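Local atomic coordinates of oligopeptide-binding protein oppA (Lactococcus lactis, PDB entry 3DRF), a protein that binds oligopeptides in a voluminous cavity as the receptor of the OppABCDF ABC transporter, which takes up peptides needed for growth in milk. Residues Asn347-Gly352 with Ala422-Gln427; Asp382-Leu387 with Lys434-Lys439; Asn428-Trp433 with Val440-Gly445. All blocks are in the same frame, centred on the assembly; numbering follows the deposited sequence. Where two conformers were deposited one is given.

Interaction 1 of 3, residues Asn347-Gly352 with Ala422-Gln427; sequences NKFSNG and AETIAQ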
loop_
_atom_site.group_PDB
_atom_site.type_symbol
_atom_site.label_atom_id
_atom_site.label_comp_id
_atom_site.label_asym_id
_atom_site.label_seq_id
_atom_site.Cartn_x
_atom_site.Cartn_y
_atom_site.Cartn_z
ATOM N N ASN A 347 11.282 -14.957 15.259
ATOM C CA ASN A 347 11.234 -15.716 16.542
ATOM C C ASN A 347 11.708 -14.836 17.702
ATOM O O ASN A 347 11.120 -14.839 18.730
ATOM C CB ASN A 347 12.075 -17.022 16.445
ATOM C CG ASN A 347 11.463 -18.056 15.515
ATOM O OD1 ASN A 347 10.352 -17.980 15.179
ATOM N ND2 ASN A 347 12.242 -19.037 15.140
ATOM N N LYS A 348 12.763 -14.077 17.487
ATOM C CA LYS A 348 13.359 -13.253 18.542
ATOM C C LYS A 348 12.527 -12.028 18.905
ATOM O O LYS A 348 12.477 -11.663 20.038
ATOM C CB LYS A 348 14.741 -12.793 18.092
ATOM C CG LYS A 348 15.470 -11.914 19.166
ATOM C CD LYS A 348 16.992 -11.792 18.852
ATOM C CE LYS A 348 17.722 -10.880 19.866
ATOM N NZ LYS A 348 19.107 -10.785 19.451
ATOM N N PHE A 349 11.913 -11.398 17.912
ATOM C CA PHE A 349 11.339 -10.061 18.111
ATOM C C PHE A 349 9.838 -9.926 17.925
ATOM O O PHE A 349 9.297 -9.008 18.436
ATOM C CB PHE A 349 12.027 -9.026 17.183
ATOM C CG PHE A 349 13.519 -8.843 17.413
ATOM C CD1 PHE A 349 13.989 -8.174 18.545
ATOM C CD2 PHE A 349 14.450 -9.278 16.479
ATOM C CE1 PHE A 349 15.316 -7.996 18.730
ATOM C CE2 PHE A 349 15.777 -9.085 16.673
ATOM C CZ PHE A 349 16.206 -8.413 17.803
ATOM N N SER A 350 9.187 -10.779 17.139
ATOM C CA SER A 350 7.808 -10.465 16.651
ATOM C C SER A 350 6.659 -10.963 17.553
ATOM O O SER A 350 5.526 -10.793 17.223
ATOM C CB SER A 350 7.577 -10.960 15.201
ATOM O OG SER A 350 7.193 -12.321 15.183
ATOM N N ASN A 351 6.980 -11.635 18.658
ATOM C CA ASN A 351 5.925 -12.137 19.576
ATOM C C ASN A 351 4.874 -12.987 18.883
ATOM O O ASN A 351 3.736 -12.938 19.196
ATOM C CB ASN A 351 5.293 -10.976 20.360
ATOM C CG ASN A 351 6.275 -10.335 21.245
ATOM O OD1 ASN A 351 6.886 -11.002 22.046
ATOM N ND2 ASN A 351 6.475 -9.083 21.101
ATOM N N GLY A 352 5.330 -13.766 17.905
ATOM C CA GLY A 352 4.445 -14.655 17.171
ATOM C C GLY A 352 3.585 -14.019 16.078
ATOM O O GLY A 352 2.877 -14.733 15.428
ATOM N N ALA A 422 15.250 -1.999 15.191
ATOM C CA ALA A 422 15.516 -1.886 13.750
ATOM C C ALA A 422 17.011 -1.837 13.412
ATOM O O ALA A 422 17.439 -2.440 12.489
ATOM C CB ALA A 422 14.768 -0.652 13.168
ATOM N N GLU A 423 17.797 -1.123 14.202
ATOM C CA GLU A 423 19.249 -1.062 13.963
ATOM C C GLU A 423 19.898 -2.454 14.141
ATOM O O GLU A 423 20.676 -2.878 13.323
ATOM C CB GLU A 423 19.952 -0.075 14.929
ATOM C CG GLU A 423 19.548 1.343 14.877
ATOM C CD GLU A 423 20.495 2.170 14.072
ATOM O OE1 GLU A 423 21.446 1.625 13.441
ATOM O OE2 GLU A 423 20.185 3.368 14.099
ATOM N N THR A 424 19.503 -3.114 15.201
ATOM C CA THR A 424 19.985 -4.458 15.518
ATOM C C THR A 424 19.665 -5.430 14.363
ATOM O O THR A 424 20.480 -6.169 13.912
ATOM C CB THR A 424 19.346 -4.960 16.841
ATOM O OG1 THR A 424 19.810 -4.124 17.909
ATOM C CG2 THR A 424 19.775 -6.388 17.149
ATOM N N ILE A 425 18.445 -5.373 13.877
ATOM C CA ILE A 425 17.989 -6.290 12.828
ATOM C C ILE A 425 18.729 -6.005 11.520
ATOM O O ILE A 425 19.205 -6.922 10.928
ATOM C CB ILE A 425 16.445 -6.208 12.643
ATOM C CG1 ILE A 425 15.774 -6.816 13.870
ATOM C CG2 ILE A 425 16.035 -6.932 11.365
ATOM C CD1 ILE A 425 14.288 -6.466 13.956
ATOM N N ALA A 426 18.853 -4.744 11.136
ATOM C CA ALA A 426 19.596 -4.406 9.912
ATOM C C ALA A 426 21.069 -4.849 9.991
ATOM O O ALA A 426 21.578 -5.393 9.086
ATOM C CB ALA A 426 19.476 -2.897 9.638
ATOM N N GLN A 427 21.730 -4.612 11.122
ATOM C CA GLN A 427 23.116 -5.060 11.313
ATOM C C GLN A 427 23.214 -6.593 11.294
ATOM O O GLN A 427 24.139 -7.136 10.764
ATOM C CB GLN A 427 23.669 -4.490 12.622
ATOM C CG GLN A 427 23.949 -3.032 12.603
ATOM C CD GLN A 427 24.900 -2.596 11.529
ATOM O OE1 GLN A 427 25.744 -3.320 11.071
ATOM N NE2 GLN A 427 24.799 -1.354 11.230
#
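Apolar packing between Phe349 and Ile425 forms the centre of this small surface contact. The ring's CE2 meets Ile425 CG1 at 3.6 Å, and its CD2 lies 3.8 Å from Ile425 CD1, so one side of the phenyl runs along the outer branch of the isoleucine. The two side chains lie alongside each other, pointing opposite ways. With CG1 anti to the carbonyl carbon (chi1 -70°), Ile425 extends its ethyl arm to the ring although its CB does not point that way. Thr424 adds a looser touch through its methyl, CG2, which sits 4.2 Å from Phe349 CZ; the two side chains are roughly perpendicular.

These residues join the end of helix 342-349 to the beginning of helix 422-435 within one lobe of a Venus fly-trap binding protein. The ring is also packed from its own helix, where Lys348 CG lies 3.7 Å above the plane, over the ring centre.

Polar interactions serve the turn that follows the phenylalanine. Ser350 OG hydrogen-bonds to Asp346 O and Ser354 N, while Asn351, with its positive phi, leaves the helical path and bonds through ND2 to Ser280 O.

Interaction 2 of 3, residues Asp382-Leu387 with Lys434-Lys439; sequences DKANKL and KKIGVK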
loop_
_atom_site.group_PDB
_atom_site.type_symbol
_atom_site.label_atom_id
_atom_site.label_comp_id
_atom_site.label_asym_id
_atom_site.label_seq_id
_atom_site.Cartn_x
_atom_site.Cartn_y
_atom_site.Cartn_z
ATOM N N ASP A 382 24.792 -22.261 2.869
ATOM C CA ASP A 382 25.552 -23.120 1.973
ATOM C C ASP A 382 25.119 -22.921 0.507
ATOM O O ASP A 382 25.923 -22.839 -0.360
ATOM C CB ASP A 382 25.421 -24.627 2.339
ATOM C CG ASP A 382 26.056 -24.997 3.673
ATOM O OD1 ASP A 382 26.738 -24.205 4.243
ATOM O OD2 ASP A 382 25.769 -26.083 4.090
ATOM N N LYS A 383 23.809 -22.873 0.274
ATOM C CA LYS A 383 23.300 -22.623 -1.095
ATOM C C LYS A 383 23.717 -21.254 -1.638
ATOM O O LYS A 383 24.085 -21.132 -2.735
ATOM C CB LYS A 383 21.766 -22.785 -1.134
ATOM C CG LYS A 383 21.163 -22.592 -2.522
ATOM C CD LYS A 383 19.699 -23.062 -2.549
ATOM C CE LYS A 383 19.215 -23.032 -3.973
ATOM N NZ LYS A 383 17.821 -23.495 -4.185
ATOM N N ALA A 384 23.634 -20.239 -0.790
ATOM C CA ALA A 384 24.060 -18.908 -1.162
ATOM C C ALA A 384 25.515 -18.870 -1.597
ATOM O O ALA A 384 25.810 -18.376 -2.620
ATOM C CB ALA A 384 23.829 -17.951 0.016
ATOM N N ASN A 385 26.401 -19.427 -0.774
ATOM C CA ASN A 385 27.833 -19.503 -1.130
ATOM C C ASN A 385 28.081 -20.305 -2.440
ATOM O O ASN A 385 28.862 -19.895 -3.236
ATOM C CB ASN A 385 28.655 -20.067 0.078
ATOM C CG ASN A 385 28.944 -19.004 1.161
ATOM O OD1 ASN A 385 29.432 -17.982 0.901
ATOM N ND2 ASN A 385 28.664 -19.364 2.383
ATOM N N LYS A 386 27.383 -21.413 -2.609
ATOM C CA LYS A 386 27.486 -22.241 -3.828
ATOM C C LYS A 386 27.082 -21.417 -5.067
ATOM O O LYS A 386 27.755 -21.434 -6.028
ATOM C CB LYS A 386 26.619 -23.494 -3.673
ATOM C CG LYS A 386 26.676 -24.432 -4.883
ATOM C CD LYS A 386 25.861 -25.709 -4.595
ATOM C CE LYS A 386 25.752 -26.636 -5.749
ATOM N NZ LYS A 386 24.662 -26.280 -6.490
ATOM N N LEU A 387 25.940 -20.709 -4.983
ATOM C CA LEU A 387 25.438 -19.891 -6.087
ATOM C C LEU A 387 26.465 -18.857 -6.514
ATOM O O LEU A 387 26.660 -18.631 -7.660
ATOM C CB LEU A 387 24.120 -19.189 -5.691
ATOM C CG LEU A 387 22.901 -20.120 -5.677
ATOM C CD1 LEU A 387 21.770 -19.457 -4.926
ATOM C CD2 LEU A 387 22.379 -20.382 -7.136
ATOM N N LYS A 434 27.873 -10.753 5.205
ATOM C CA LYS A 434 29.326 -10.931 5.366
ATOM C C LYS A 434 29.700 -12.433 5.357
ATOM O O LYS A 434 30.700 -12.786 4.797
ATOM C CB LYS A 434 29.784 -10.217 6.629
ATOM C CG LYS A 434 31.314 -10.345 6.882
ATOM C CD LYS A 434 31.714 -9.487 8.074
ATOM C CE LYS A 434 33.261 -9.467 8.311
ATOM N NZ LYS A 434 33.566 -8.869 9.651
ATOM N N LYS A 435 28.879 -13.277 5.969
ATOM C CA LYS A 435 29.111 -14.738 5.928
ATOM C C LYS A 435 29.172 -15.291 4.513
ATOM O O LYS A 435 29.823 -16.285 4.292
ATOM C CB LYS A 435 28.054 -15.537 6.717
ATOM C CG LYS A 435 27.950 -15.208 8.222
ATOM C CD LYS A 435 26.738 -15.956 8.845
ATOM C CE LYS A 435 26.552 -15.616 10.291
ATOM N NZ LYS A 435 25.444 -16.370 10.815
ATOM N N ILE A 436 28.494 -14.667 3.568
ATOM C CA ILE A 436 28.550 -15.132 2.152
ATOM C C ILE A 436 29.433 -14.267 1.252
ATOM O O ILE A 436 29.389 -14.376 0.093
ATOM C CB ILE A 436 27.142 -15.312 1.497
ATOM C CG1 ILE A 436 26.402 -13.955 1.430
ATOM C CG2 ILE A 436 26.282 -16.421 2.289
ATOM C CD1 ILE A 436 25.203 -13.933 0.464
ATOM N N GLY A 437 30.232 -13.413 1.856
ATOM C CA GLY A 437 31.217 -12.608 1.150
ATOM C C GLY A 437 30.672 -11.407 0.378
ATOM O O GLY A 437 31.257 -10.945 -0.526
ATOM N N VAL A 438 29.562 -10.900 0.878
ATOM C CA VAL A 438 28.943 -9.687 0.329
ATOM C C VAL A 438 29.087 -8.563 1.357
ATOM O O VAL A 438 28.672 -8.688 2.478
ATOM C CB VAL A 438 27.455 -9.940 0.012
ATOM C CG1 VAL A 438 26.811 -8.633 -0.571
ATOM C CG2 VAL A 438 27.352 -11.111 -0.990
ATOM N N LYS A 439 29.697 -7.478 0.937
ATOM C CA LYS A 439 29.885 -6.310 1.773
ATOM C C LYS A 439 28.704 -5.344 1.597
ATOM O O LYS A 439 28.463 -4.833 0.567
ATOM C CB LYS A 439 31.185 -5.565 1.448
ATOM C CG LYS A 439 31.479 -4.459 2.466
ATOM C CD LYS A 439 32.547 -3.507 1.956
ATOM C CE LYS A 439 33.839 -4.119 2.129
ATOM N NZ LYS A 439 34.989 -3.200 1.772
#
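Asn385 OD1 is held between two kinds of neighbour: Arg402 NH2 hydrogen-bonds to it, and the backbone of Ile436 presses against it, with Ile436 CA only 3.2 Å from OD1. The same guanidinium donates through NE to Ile436 O, so Arg402 joins helix 381-390 to the turn that ends helix 422-435. That turn is a Schellman motif. Gly437 is its C-prime residue, with positive phi (76°); Gly437 N bonds to Lys434 O and Val438 N returns to Trp433 O, after which the chain enters strand 439-442.

The contact thus places the flank of one helix against the capped end of another. Asn385 crosses Ile436 obliquely, its oxygen 3.6 Å from Ile436 CB, while the amide nitrogen lies beside the methyl branch, ND2 to CG2 3.8 Å. ND2 is equally near Lys435 O, but this approach is too long to count as a bond. An alanine in place of Asn385 would probably leave the Arg402 NH2 group without this acceptor and open a gap beside Ile436, making the link between helix and turn less firm.

The apolar part of the contact is buried. Ile436 places CG1 between its backbone N and carbonyl carbon (chi1 63°), which turns CG2 to the side facing helix 381-390. Leu381 and Leu388 of that helix also touch the isoleucine, as does Ala339 of helix 330-339. Ala384, itself packed on Ala335 of helix 330-339, meets it from helix 381-390: its CB lies 3.7 Å from Ile436 CG2.

Interaction 3 of 3, residues Asn428-Trp433 with Val440-Gly445; sequences NYIQQW and VSLYNG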
loop_
_atom_site.group_PDB
_atom_site.type_symbol
_atom_site.label_atom_id
_atom_site.label_comp_id
_atom_site.label_asym_id
_atom_site.label_seq_id
_atom_site.Cartn_x
_atom_site.Cartn_y
_atom_site.Cartn_z
ATOM N N ASN A 428 22.215 -7.246 11.863
ATOM C CA ASN A 428 22.099 -8.709 11.784
ATOM C C ASN A 428 22.101 -9.243 10.313
ATOM O O ASN A 428 22.823 -10.153 10.018
ATOM C CB ASN A 428 20.864 -9.209 12.539
ATOM C CG ASN A 428 20.403 -10.578 12.098
ATOM O OD1 ASN A 428 20.868 -11.581 12.571
ATOM N ND2 ASN A 428 19.478 -10.603 11.188
ATOM N N TYR A 429 21.351 -8.586 9.415
ATOM C CA TYR A 429 21.389 -8.964 7.988
ATOM C C TYR A 429 22.756 -8.659 7.347
ATOM O O TYR A 429 23.231 -9.450 6.599
ATOM C CB TYR A 429 20.213 -8.345 7.208
ATOM C CG TYR A 429 18.837 -8.910 7.625
ATOM C CD1 TYR A 429 18.623 -10.282 7.860
ATOM C CD2 TYR A 429 17.760 -8.031 7.814
ATOM C CE1 TYR A 429 17.345 -10.767 8.234
ATOM C CE2 TYR A 429 16.507 -8.506 8.175
ATOM C CZ TYR A 429 16.310 -9.859 8.375
ATOM O OH TYR A 429 15.105 -10.379 8.747
ATOM N N ILE A 430 23.331 -7.505 7.669
ATOM C CA ILE A 430 24.679 -7.183 7.207
ATOM C C ILE A 430 25.692 -8.295 7.620
ATOM O O ILE A 430 26.515 -8.678 6.837
ATOM C CB ILE A 430 25.092 -5.770 7.729
ATOM C CG1 ILE A 430 24.297 -4.702 6.957
ATOM C CG2 ILE A 430 26.612 -5.522 7.497
ATOM C CD1 ILE A 430 24.487 -3.227 7.484
ATOM N N GLN A 431 25.578 -8.753 8.851
ATOM C CA GLN A 431 26.373 -9.858 9.365
ATOM C C GLN A 431 26.117 -11.145 8.581
ATOM O O GLN A 431 27.033 -11.810 8.252
ATOM C CB GLN A 431 26.051 -10.060 10.857
ATOM C CG GLN A 431 26.680 -11.288 11.476
ATOM C CD GLN A 431 26.072 -11.678 12.822
ATOM O OE1 GLN A 431 25.128 -11.089 13.321
ATOM N NE2 GLN A 431 26.679 -12.689 13.426
ATOM N N GLN A 432 24.875 -11.469 8.239
ATOM C CA GLN A 432 24.636 -12.669 7.434
ATOM C C GLN A 432 25.261 -12.528 6.023
ATOM O O GLN A 432 25.832 -13.453 5.512
ATOM C CB GLN A 432 23.117 -12.995 7.307
ATOM C CG GLN A 432 22.340 -13.081 8.630
ATOM C CD GLN A 432 23.025 -13.964 9.685
ATOM O OE1 GLN A 432 23.338 -15.085 9.442
ATOM N NE2 GLN A 432 23.226 -13.402 10.832
ATOM N N TRP A 433 25.154 -11.351 5.438
ATOM C CA TRP A 433 25.715 -11.120 4.125
ATOM C C TRP A 433 27.267 -11.206 4.124
ATOM O O TRP A 433 27.832 -11.696 3.211
ATOM C CB TRP A 433 25.149 -9.770 3.607
ATOM C CG TRP A 433 23.660 -9.924 3.223
ATOM C CD1 TRP A 433 23.084 -11.015 2.741
ATOM C CD2 TRP A 433 22.621 -8.962 3.394
ATOM N NE1 TRP A 433 21.746 -10.822 2.538
ATOM C CE2 TRP A 433 21.434 -9.556 2.933
ATOM C CE3 TRP A 433 22.588 -7.652 3.847
ATOM C CZ2 TRP A 433 20.205 -8.882 2.917
ATOM C CZ3 TRP A 433 21.338 -6.960 3.854
ATOM C CH2 TRP A 433 20.164 -7.592 3.409
ATOM N N VAL A 440 27.969 -5.158 2.670
ATOM C CA VAL A 440 26.756 -4.329 2.638
ATOM C C VAL A 440 26.889 -3.216 3.699
ATOM O O VAL A 440 27.233 -3.475 4.810
ATOM C CB VAL A 440 25.502 -5.219 2.907
ATOM C CG1 VAL A 440 24.222 -4.343 2.953
ATOM C CG2 VAL A 440 25.352 -6.261 1.851
ATOM N N SER A 441 26.616 -1.995 3.303
ATOM C CA SER A 441 26.670 -0.871 4.226
ATOM C C SER A 441 25.409 -0.030 4.121
ATOM O O SER A 441 24.802 0.089 3.054
ATOM C CB SER A 441 27.912 -0.020 3.982
ATOM O OG SER A 441 27.909 0.541 2.695
ATOM N N LEU A 442 25.009 0.561 5.266
ATOM C CA LEU A 442 23.806 1.381 5.344
ATOM C C LEU A 442 23.933 2.631 4.481
ATOM O O LEU A 442 24.996 3.249 4.418
ATOM C CB LEU A 442 23.517 1.771 6.796
ATOM C CG LEU A 442 23.146 0.629 7.744
ATOM C CD1 LEU A 442 22.906 1.156 9.151
ATOM C CD2 LEU A 442 21.923 -0.118 7.232
ATOM N N TYR A 443 22.830 3.062 3.899
ATOM C CA TYR A 443 22.766 4.333 3.166
ATOM C C TYR A 443 23.093 5.496 4.117
ATOM O O TYR A 443 22.462 5.704 5.097
ATOM C CB TYR A 443 21.355 4.519 2.594
ATOM C CG TYR A 443 21.217 5.708 1.654
ATOM C CD1 TYR A 443 21.215 5.507 0.282
ATOM C CD2 TYR A 443 21.086 7.002 2.146
ATOM C CE1 TYR A 443 21.095 6.556 -0.595
ATOM C CE2 TYR A 443 20.963 8.050 1.277
ATOM C CZ TYR A 443 20.962 7.822 -0.079
ATOM O OH TYR A 443 20.864 8.911 -0.909
ATOM N N ASN A 444 24.174 6.181 3.778
ATOM C CA ASN A 444 24.704 7.303 4.597
ATOM C C ASN A 444 25.016 6.897 6.043
ATOM O O ASN A 444 25.015 7.713 6.927
ATOM C CB ASN A 444 23.801 8.542 4.523
ATOM C CG ASN A 444 23.895 9.232 3.143
ATOM O OD1 ASN A 444 24.662 8.871 2.305
ATOM N ND2 ASN A 444 23.113 10.262 2.961
ATOM N N GLY A 445 25.282 5.620 6.248
ATOM C CA GLY A 445 25.719 5.105 7.550
ATOM C C GLY A 445 24.651 5.095 8.621
ATOM O O GLY A 445 24.956 5.018 9.761
HETATM O O HOH W 1 28.047 -7.361 4.824
#
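Val440 spreads its two methyls against Trp433, while Ile430, one turn earlier on the same helix, sets its methyl CG2 beyond the valine's carbonyl oxygen. Helix and strand belong to a beta-alpha-beta crossover, in which helix 422-435 connects strand 407-414 to the parallel strand 439-442. The short segments run nearly antiparallel, at 161°, with their axes 8.6 Å apart, as expected where a crossover helix packs back on the strand that follows it.

The side chains of Trp433 and Val440 are set at an angle, neither parallel nor perpendicular. The six-membered part of the indole makes most of the contact, with Trp433 CB touching Val440 CG2 as well: CE3 lies 3.7 Å from Val440 CG2 and 3.8 Å from CG1, a position nearly midway between the two branches. Val440 has CG1 anti to its backbone N (chi1 177°), which leaves both methyls directed at the ring. The indole itself is fixed from elsewhere, since NE1 bonds to Ile336 O and the ring meets that of Tyr413, on strand 407-414, edge-to-face.

Ile430 takes a different course. Its methyl CG2 comes to 3.4 Å from Val440 O, and its other arm passes the valine at a slant, CG1 to CG1 4.0 Å. The terminal CD1 then reaches beyond Val440 to Leu442, meeting CD2 at 4.0 Å; here the two side chains stand at about a right angle. Leu442 and Val440 both also pack on Tyr413 of the adjacent strand.

The backbones are linked through a single water, which donates to Ile430 O and accepts from Val440 N at 3.1 Å.

Overall arrangement
Followed from the N terminus, the chain leaves helix 342-349, passes through helix 381-390, and closes interaction 1 when it reaches the first turns of helix 422-435. Interaction 2 opens inside that loop, at 382-387, but closes only after it, at 434-439, so the two cross. Interaction 3 opens just after interaction 1 has closed, in series with it, and also crosses interaction 2, whose second segment lies within its short loop. All three share helix 422-435: its start meets helix 342-349, its middle strand 439-442, and the turn that ends it, helix 381-390. Interactions 1 and 3 touch where Gln427 NE2 packs on Leu442 CD1, whereas interactions 1 and 2 stay about 8 Å apart at their nearest atoms.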